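Local coordinates for nicotinate-nucleotide--dimethylbenzimidazole phosphoribosyltransferase (Thermus thermophilus HB8, PDB 1WX1), which probably catalyses the transfer of phosphoribose from nicotinate mononucleotide to 5,6-dimethylbenzimidazole, giving alpha-ribazole 5'-phosphate for cobalamin biosynthesis, at residues G24-V29 with R293-L298; R39-L44 with I321-T326. All coordinates share one frame; numbering follows the deposited sequence.

How the contacts relate
Contacts 1 and 2 lie about 18 Å apart, centre to centre, on the same side of the chain's centre and away from the predicted catalytic glutamate, E304. Along the chain the segments alternate: 24-29, on helix 24-37, then 39-44 in the loop leading to strand 47-54, and much later 293-298 and 321-326, which come before and after helix 306-321. Each contact thus joins the N-terminal part of the chain to the C-terminal part, with most of the fold, including its parallel sheet, between them in sequence. The two meet where CD1 of I321 packs on the backbone O of L26, 3.8 Å away, and both reach the second subunit, so this region also belongs to the dimer interface.

Contact 1: G24-V29 with R293-L298; sequences GYLEEV and RPLLDL
Y25 lays its ring against the side chain of R293: CD of the arginine sits 3.6 Å from the ring centroid, only 6° off the normal, a CH-pi contact over the middle of one face. The two side chains run past each other in opposite directions, which brings the guanidinium back toward the root of the tyrosine, its plane 36° from that of the ring and NH1 3.2 Å from Y25 CD1. On the opposite face, toward the rim, lies V29 CG2, one helical turn further on. L295 crosses the tyrosine at about a right angle, and its CD2 also reaches V29 CG2 at 3.9 Å.

At the far end of the ring, two waters tie the phenol to the backbone of R293. One lies 2.9 Å from Y25 OH and donates to R293 O; the other lies 2.6 Å from Y25 OH and accepts from R293 N. With CG of Y25 anti to its own backbone N (chi1 -177°), the ring extends from helix 24-37 to the loop that follows helix 281-290. R293 is extended from CG to NE, and this straight run of methylenes carries CD over the ring. Without the phenol, as with an alanine here, the R293 chain would probably lose its aromatic platform and the two waters the hydroxyl they share.

Further out, L295 and V29 both pack on helix 306-321, through L315 and A318. The contact thus ties helix 24-37 to the loop between helices 281-290 and 306-321 at the subunit interface, where L26 packs on L310 of the second subunit and R293 NH2 makes a weak hydrogen bond to D297 O of that subunit. The chemistry is therefore divided: apolar carbons fill the side near helix 306-321, whereas the polar end of Y25 is joined to the loop through water.

Contact 2: R39-L44 with I321-T326; sequences RVKPEL and ILHMAT
K41 and L322 bring the two backbones closest, their CA atoms 5.4 Å apart, where the loop after helix 24-37 meets a type I beta turn from I321 to M324, on the way from helix 306-321 to helix 327-330. M324 N closes that turn on I321 O. The contact thus packs this turn against the loop that leads into strand 47-54 of the parallel sheet, and H323, the third residue of the turn, makes its direct hydrogen bond across.

H323 NE2 donates to P42 O at 2.6 Å, with an N-H...O angle of 156°. The oxygen lies close to the imidazole plane, but the donor stands above the carbonyl plane, 39° out of it, and so misses the lone pairs. CG of H323 is anti to its carbonyl carbon (chi1 -70°), which swings the ring across to the loop. K41 CB covers one face of the imidazole toward its rim, 4.0 Å from the centroid, while E43 CG comes up at the edge, 3.6 Å from H323 CE1. The E43 carboxylate is turned steeply to the ring and forms a salt bridge with R39 of its own segment, OE2 to NH2.

L322 points at the loop and puts CD1 against P42 CD at 3.5 Å, tighter than usual for two carbons. The leucine and proline cross at about a right angle, and P42 goes on to pack against A34 and Q37 of helix 24-37. The same leucine covers V40 O, a buried carbonyl oxygen with no polar partner in the model. L322 O accepts a hydrogen bond from R12 NE of helix 3-14, and H323 also packs on Q87 of the second subunit. K41 extends past L322 O to a bridging water, which accepts from K41 NZ and donates to H323 O at 2.8 Å.

Contact 1: G24-V29 with R293-L298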
loop_
_atom_site.group_PDB
_atom_site.type_symbol
_atom_site.label_atom_id
_atom_site.label_comp_id
_atom_site.label_asym_id
_atom_site.label_seq_id
_atom_site.Cartn_x
_atom_site.Cartn_y
_atom_site.Cartn_z
ATOM N N GLY A 24 1.547 -13.177 -2.531
ATOM C CA GLY A 24 1.235 -13.115 -1.112
ATOM C C GLY A 24 -0.183 -12.856 -0.634
ATOM O O GLY A 24 -1.142 -13.469 -1.104
ATOM N N TYR A 25 -0.311 -11.940 0.321
ATOM C CA TYR A 25 -1.610 -11.619 0.901
ATOM C C TYR A 25 -2.637 -11.078 -0.084
ATOM O O TYR A 25 -3.836 -11.148 0.171
ATOM C CB TYR A 25 -1.451 -10.621 2.051
ATOM C CG TYR A 25 -2.762 -10.300 2.739
ATOM C CD1 TYR A 25 -3.093 -8.987 3.070
ATOM C CD2 TYR A 25 -3.687 -11.308 3.033
ATOM C CE1 TYR A 25 -4.315 -8.680 3.669
ATOM C CE2 TYR A 25 -4.912 -11.010 3.632
ATOM C CZ TYR A 25 -5.217 -9.692 3.946
ATOM O OH TYR A 25 -6.420 -9.372 4.531
ATOM N N LEU A 26 -2.182 -10.531 -1.204
ATOM C CA LEU A 26 -3.123 -9.994 -2.181
ATOM C C LEU A 26 -3.945 -11.093 -2.842
ATOM O O LEU A 26 -5.041 -10.837 -3.337
ATOM C CB LEU A 26 -2.390 -9.173 -3.246
ATOM C CG LEU A 26 -1.761 -7.858 -2.775
ATOM C CD1 LEU A 26 -1.179 -7.109 -3.971
ATOM C CD2 LEU A 26 -2.816 -7.001 -2.075
ATOM N N GLU A 27 -3.429 -12.320 -2.845
ATOM C CA GLU A 27 -4.165 -13.421 -3.455
ATOM C C GLU A 27 -5.438 -13.706 -2.659
ATOM O O GLU A 27 -6.500 -13.928 -3.234
ATOM C CB GLU A 27 -3.289 -14.679 -3.540
ATOM C CG GLU A 27 -2.007 -14.470 -4.343
ATOM C CD GLU A 27 -1.260 -15.768 -4.621
ATOM O OE1 GLU A 27 -0.131 -15.704 -5.155
ATOM O OE2 GLU A 27 -1.802 -16.849 -4.311
ATOM N N GLU A 28 -5.333 -13.687 -1.333
ATOM C CA GLU A 28 -6.496 -13.938 -0.488
ATOM C C GLU A 28 -7.526 -12.829 -0.705
ATOM O O GLU A 28 -8.730 -13.078 -0.753
ATOM C CB GLU A 28 -6.085 -13.984 0.988
ATOM C CG GLU A 28 -7.192 -14.479 1.910
ATOM C CD GLU A 28 -6.704 -14.719 3.333
ATOM O OE1 GLU A 28 -5.591 -15.262 3.490
ATOM O OE2 GLU A 28 -7.433 -14.381 4.293
ATOM N N VAL A 29 -7.039 -11.603 -0.833
ATOM C CA VAL A 29 -7.903 -10.454 -1.065
ATOM C C VAL A 29 -8.684 -10.664 -2.363
ATOM O O VAL A 29 -9.900 -10.480 -2.408
ATOM C CB VAL A 29 -7.070 -9.151 -1.175
ATOM C CG1 VAL A 29 -7.978 -7.979 -1.533
ATOM C CG2 VAL A 29 -6.352 -8.876 0.151
ATOM N N ARG A 293 -6.449 -9.138 8.570
ATOM C CA ARG A 293 -5.051 -8.752 8.433
ATOM C C ARG A 293 -4.985 -7.397 7.735
ATOM O O ARG A 293 -5.555 -7.218 6.663
ATOM C CB ARG A 293 -4.284 -9.781 7.599
ATOM C CG ARG A 293 -2.829 -9.418 7.347
ATOM C CD ARG A 293 -2.178 -10.432 6.418
ATOM N NE ARG A 293 -0.754 -10.184 6.205
ATOM C CZ ARG A 293 -0.248 -9.068 5.687
ATOM N NH1 ARG A 293 -1.048 -8.075 5.320
ATOM N NH2 ARG A 293 1.065 -8.951 5.526
ATOM N N PRO A 294 -4.286 -6.428 8.341
ATOM C CA PRO A 294 -4.137 -5.077 7.784
ATOM C C PRO A 294 -3.317 -5.096 6.491
ATOM O O PRO A 294 -2.266 -5.735 6.423
ATOM C CB PRO A 294 -3.411 -4.313 8.893
ATOM C CG PRO A 294 -3.664 -5.132 10.136
ATOM C CD PRO A 294 -3.611 -6.540 9.645
ATOM N N LEU A 295 -3.793 -4.392 5.473
ATOM C CA LEU A 295 -3.083 -4.339 4.199
ATOM C C LEU A 295 -1.868 -3.425 4.265
ATOM O O LEU A 295 -0.821 -3.732 3.699
ATOM C CB LEU A 295 -4.016 -3.847 3.093
ATOM C CG LEU A 295 -5.050 -4.857 2.611
ATOM C CD1 LEU A 295 -6.032 -4.183 1.666
ATOM C CD2 LEU A 295 -4.337 -6.003 1.918
ATOM N N LEU A 296 -2.021 -2.298 4.952
ATOM C CA LEU A 296 -0.948 -1.321 5.088
ATOM C C LEU A 296 -0.543 -1.116 6.543
ATOM O O LEU A 296 -1.349 -1.294 7.455
ATOM C CB LEU A 296 -1.397 0.032 4.531
ATOM C CG LEU A 296 -1.788 0.107 3.055
ATOM C CD1 LEU A 296 -2.483 1.440 2.772
ATOM C CD2 LEU A 296 -0.545 -0.053 2.198
ATOM N N ASP A 297 0.711 -0.730 6.744
ATOM C CA ASP A 297 1.230 -0.430 8.074
ATOM C C ASP A 297 2.210 0.718 7.871
ATOM O O ASP A 297 3.405 0.500 7.670
ATOM C CB ASP A 297 1.958 -1.625 8.679
ATOM C CG ASP A 297 2.258 -1.424 10.153
ATOM O OD1 ASP A 297 2.359 -0.255 10.579
ATOM O OD2 ASP A 297 2.398 -2.427 10.883
ATOM N N LEU A 298 1.692 1.942 7.909
ATOM C CA LEU A 298 2.514 3.122 7.688
ATOM C C LEU A 298 2.614 4.021 8.915
ATOM O O LEU A 298 3.002 5.181 8.807
ATOM C CB LEU A 298 1.951 3.914 6.506
ATOM C CG LEU A 298 1.896 3.164 5.170
ATOM C CD1 LEU A 298 1.022 3.929 4.185
ATOM C CD2 LEU A 298 3.306 2.978 4.621
HETATM O O HOH W 1 -8.259 -7.338 5.511
HETATM O O HOH W 2 -7.893 -10.466 6.406
#

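Contact 2: R39-L44 with I321-T326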
loop_
_atom_site.group_PDB
_atom_site.type_symbol
_atom_site.label_atom_id
_atom_site.label_comp_id
_atom_site.label_asym_id
_atom_site.label_seq_id
_atom_site.Cartn_x
_atom_site.Cartn_y
_atom_site.Cartn_z
ATOM N N ARG A 39 -18.120 -13.359 -9.080
ATOM C CA ARG A 39 -17.480 -13.433 -10.393
ATOM C C ARG A 39 -16.051 -13.921 -10.191
ATOM O O ARG A 39 -15.352 -13.423 -9.319
ATOM C CB ARG A 39 -17.418 -12.047 -11.022
ATOM C CG ARG A 39 -18.627 -11.203 -10.755
ATOM C CD ARG A 39 -18.279 -9.732 -10.915
ATOM N NE ARG A 39 -18.103 -9.357 -12.308
ATOM C CZ ARG A 39 -17.886 -8.109 -12.726
ATOM N NH1 ARG A 39 -17.838 -7.108 -11.846
ATOM N NH2 ARG A 39 -17.605 -7.866 -14.009
ATOM N N VAL A 40 -15.617 -14.879 -11.003
ATOM C CA VAL A 40 -14.259 -15.397 -10.890
ATOM C C VAL A 40 -13.250 -14.319 -11.268
ATOM O O VAL A 40 -12.108 -14.339 -10.811
ATOM C CB VAL A 40 -14.044 -16.640 -11.784
ATOM C CG1 VAL A 40 -12.586 -17.065 -11.750
ATOM C CG2 VAL A 40 -14.926 -17.778 -11.292
ATOM N N LYS A 41 -13.677 -13.376 -12.101
ATOM C CA LYS A 41 -12.818 -12.270 -12.502
ATOM C C LYS A 41 -13.453 -10.974 -11.994
ATOM O O LYS A 41 -14.143 -10.271 -12.731
ATOM C CB LYS A 41 -12.654 -12.232 -14.025
ATOM C CG LYS A 41 -11.866 -13.423 -14.579
ATOM C CD LYS A 41 -11.563 -13.263 -16.062
ATOM C CE LYS A 41 -10.777 -14.456 -16.594
ATOM N NZ LYS A 41 -10.348 -14.261 -18.013
ATOM N N PRO A 42 -13.215 -10.647 -10.715
ATOM C CA PRO A 42 -13.762 -9.440 -10.090
ATOM C C PRO A 42 -13.250 -8.178 -10.760
ATOM O O PRO A 42 -12.151 -8.158 -11.321
ATOM C CB PRO A 42 -13.278 -9.528 -8.636
ATOM C CG PRO A 42 -12.723 -10.921 -8.486
ATOM C CD PRO A 42 -12.211 -11.276 -9.844
ATOM N N GLU A 43 -14.056 -7.125 -10.692
ATOM C CA GLU A 43 -13.690 -5.841 -11.264
ATOM C C GLU A 43 -14.113 -4.737 -10.298
ATOM O O GLU A 43 -15.215 -4.767 -9.754
ATOM C CB GLU A 43 -14.374 -5.648 -12.619
ATOM C CG GLU A 43 -13.983 -6.704 -13.653
ATOM C CD GLU A 43 -14.539 -6.414 -15.034
ATOM O OE1 GLU A 43 -14.199 -5.354 -15.603
ATOM O OE2 GLU A 43 -15.313 -7.245 -15.552
ATOM N N LEU A 44 -13.217 -3.785 -10.069
ATOM C CA LEU A 44 -13.493 -2.669 -9.178
ATOM C C LEU A 44 -13.211 -1.370 -9.909
ATOM O O LEU A 44 -12.444 -1.335 -10.870
ATOM C CB LEU A 44 -12.620 -2.746 -7.926
ATOM C CG LEU A 44 -12.945 -3.857 -6.925
ATOM C CD1 LEU A 44 -11.921 -3.826 -5.790
ATOM C CD2 LEU A 44 -14.355 -3.666 -6.378
ATOM N N ILE A 321 -5.647 -9.459 -10.354
ATOM C CA ILE A 321 -4.825 -10.668 -10.365
ATOM C C ILE A 321 -5.526 -11.790 -11.117
ATOM O O ILE A 321 -4.910 -12.493 -11.919
ATOM C CB ILE A 321 -4.508 -11.167 -8.931
ATOM C CG1 ILE A 321 -3.589 -10.173 -8.222
ATOM C CG2 ILE A 321 -3.838 -12.538 -8.994
ATOM C CD1 ILE A 321 -3.338 -10.500 -6.759
ATOM N N LEU A 322 -6.821 -11.946 -10.862
ATOM C CA LEU A 322 -7.605 -12.997 -11.497
ATOM C C LEU A 322 -7.826 -12.763 -12.991
ATOM O O LEU A 322 -8.356 -13.623 -13.691
ATOM C CB LEU A 322 -8.937 -13.163 -10.759
ATOM C CG LEU A 322 -8.762 -13.840 -9.389
ATOM C CD1 LEU A 322 -9.963 -13.578 -8.492
ATOM C CD2 LEU A 322 -8.556 -15.335 -9.597
ATOM N N HIS A 323 -7.405 -11.599 -13.475
ATOM C CA HIS A 323 -7.529 -11.275 -14.888
ATOM C C HIS A 323 -6.246 -11.679 -15.622
ATOM O O HIS A 323 -6.146 -11.547 -16.843
ATOM C CB HIS A 323 -7.808 -9.782 -15.064
ATOM C CG HIS A 323 -9.178 -9.375 -14.614
ATOM N ND1 HIS A 323 -10.210 -9.131 -15.501
ATOM C CD2 HIS A 323 -9.698 -9.204 -13.379
ATOM C CE1 HIS A 323 -11.302 -8.826 -14.826
ATOM N NE2 HIS A 323 -11.024 -8.863 -13.536
ATOM N N MET A 324 -5.265 -12.167 -14.869
ATOM C CA MET A 324 -4.012 -12.623 -15.462
ATOM C C MET A 324 -4.332 -13.863 -16.284
ATOM O O MET A 324 -5.391 -14.472 -16.117
ATOM C CB MET A 324 -3.003 -13.029 -14.387
ATOM C CG MET A 324 -2.319 -11.894 -13.657
ATOM S SD MET A 324 -1.351 -12.555 -12.288
ATOM C CE MET A 324 -0.077 -13.474 -13.176
ATOM N N ALA A 325 -3.414 -14.240 -17.163
ATOM C CA ALA A 325 -3.601 -15.434 -17.977
ATOM C C ALA A 325 -3.108 -16.631 -17.171
ATOM O O ALA A 325 -2.227 -16.488 -16.317
ATOM C CB ALA A 325 -2.801 -15.316 -19.263
ATOM N N THR A 326 -3.683 -17.801 -17.423
ATOM C CA THR A 326 -3.251 -19.011 -16.734
ATOM C C THR A 326 -2.137 -19.621 -17.582
ATOM O O THR A 326 -1.945 -19.224 -18.731
ATOM C CB THR A 326 -4.392 -20.047 -16.615
ATOM O OG1 THR A 326 -4.829 -20.429 -17.926
ATOM C CG2 THR A 326 -5.560 -19.469 -15.839
HETATM O O HOH W 3 -8.389 -12.120 -18.334
#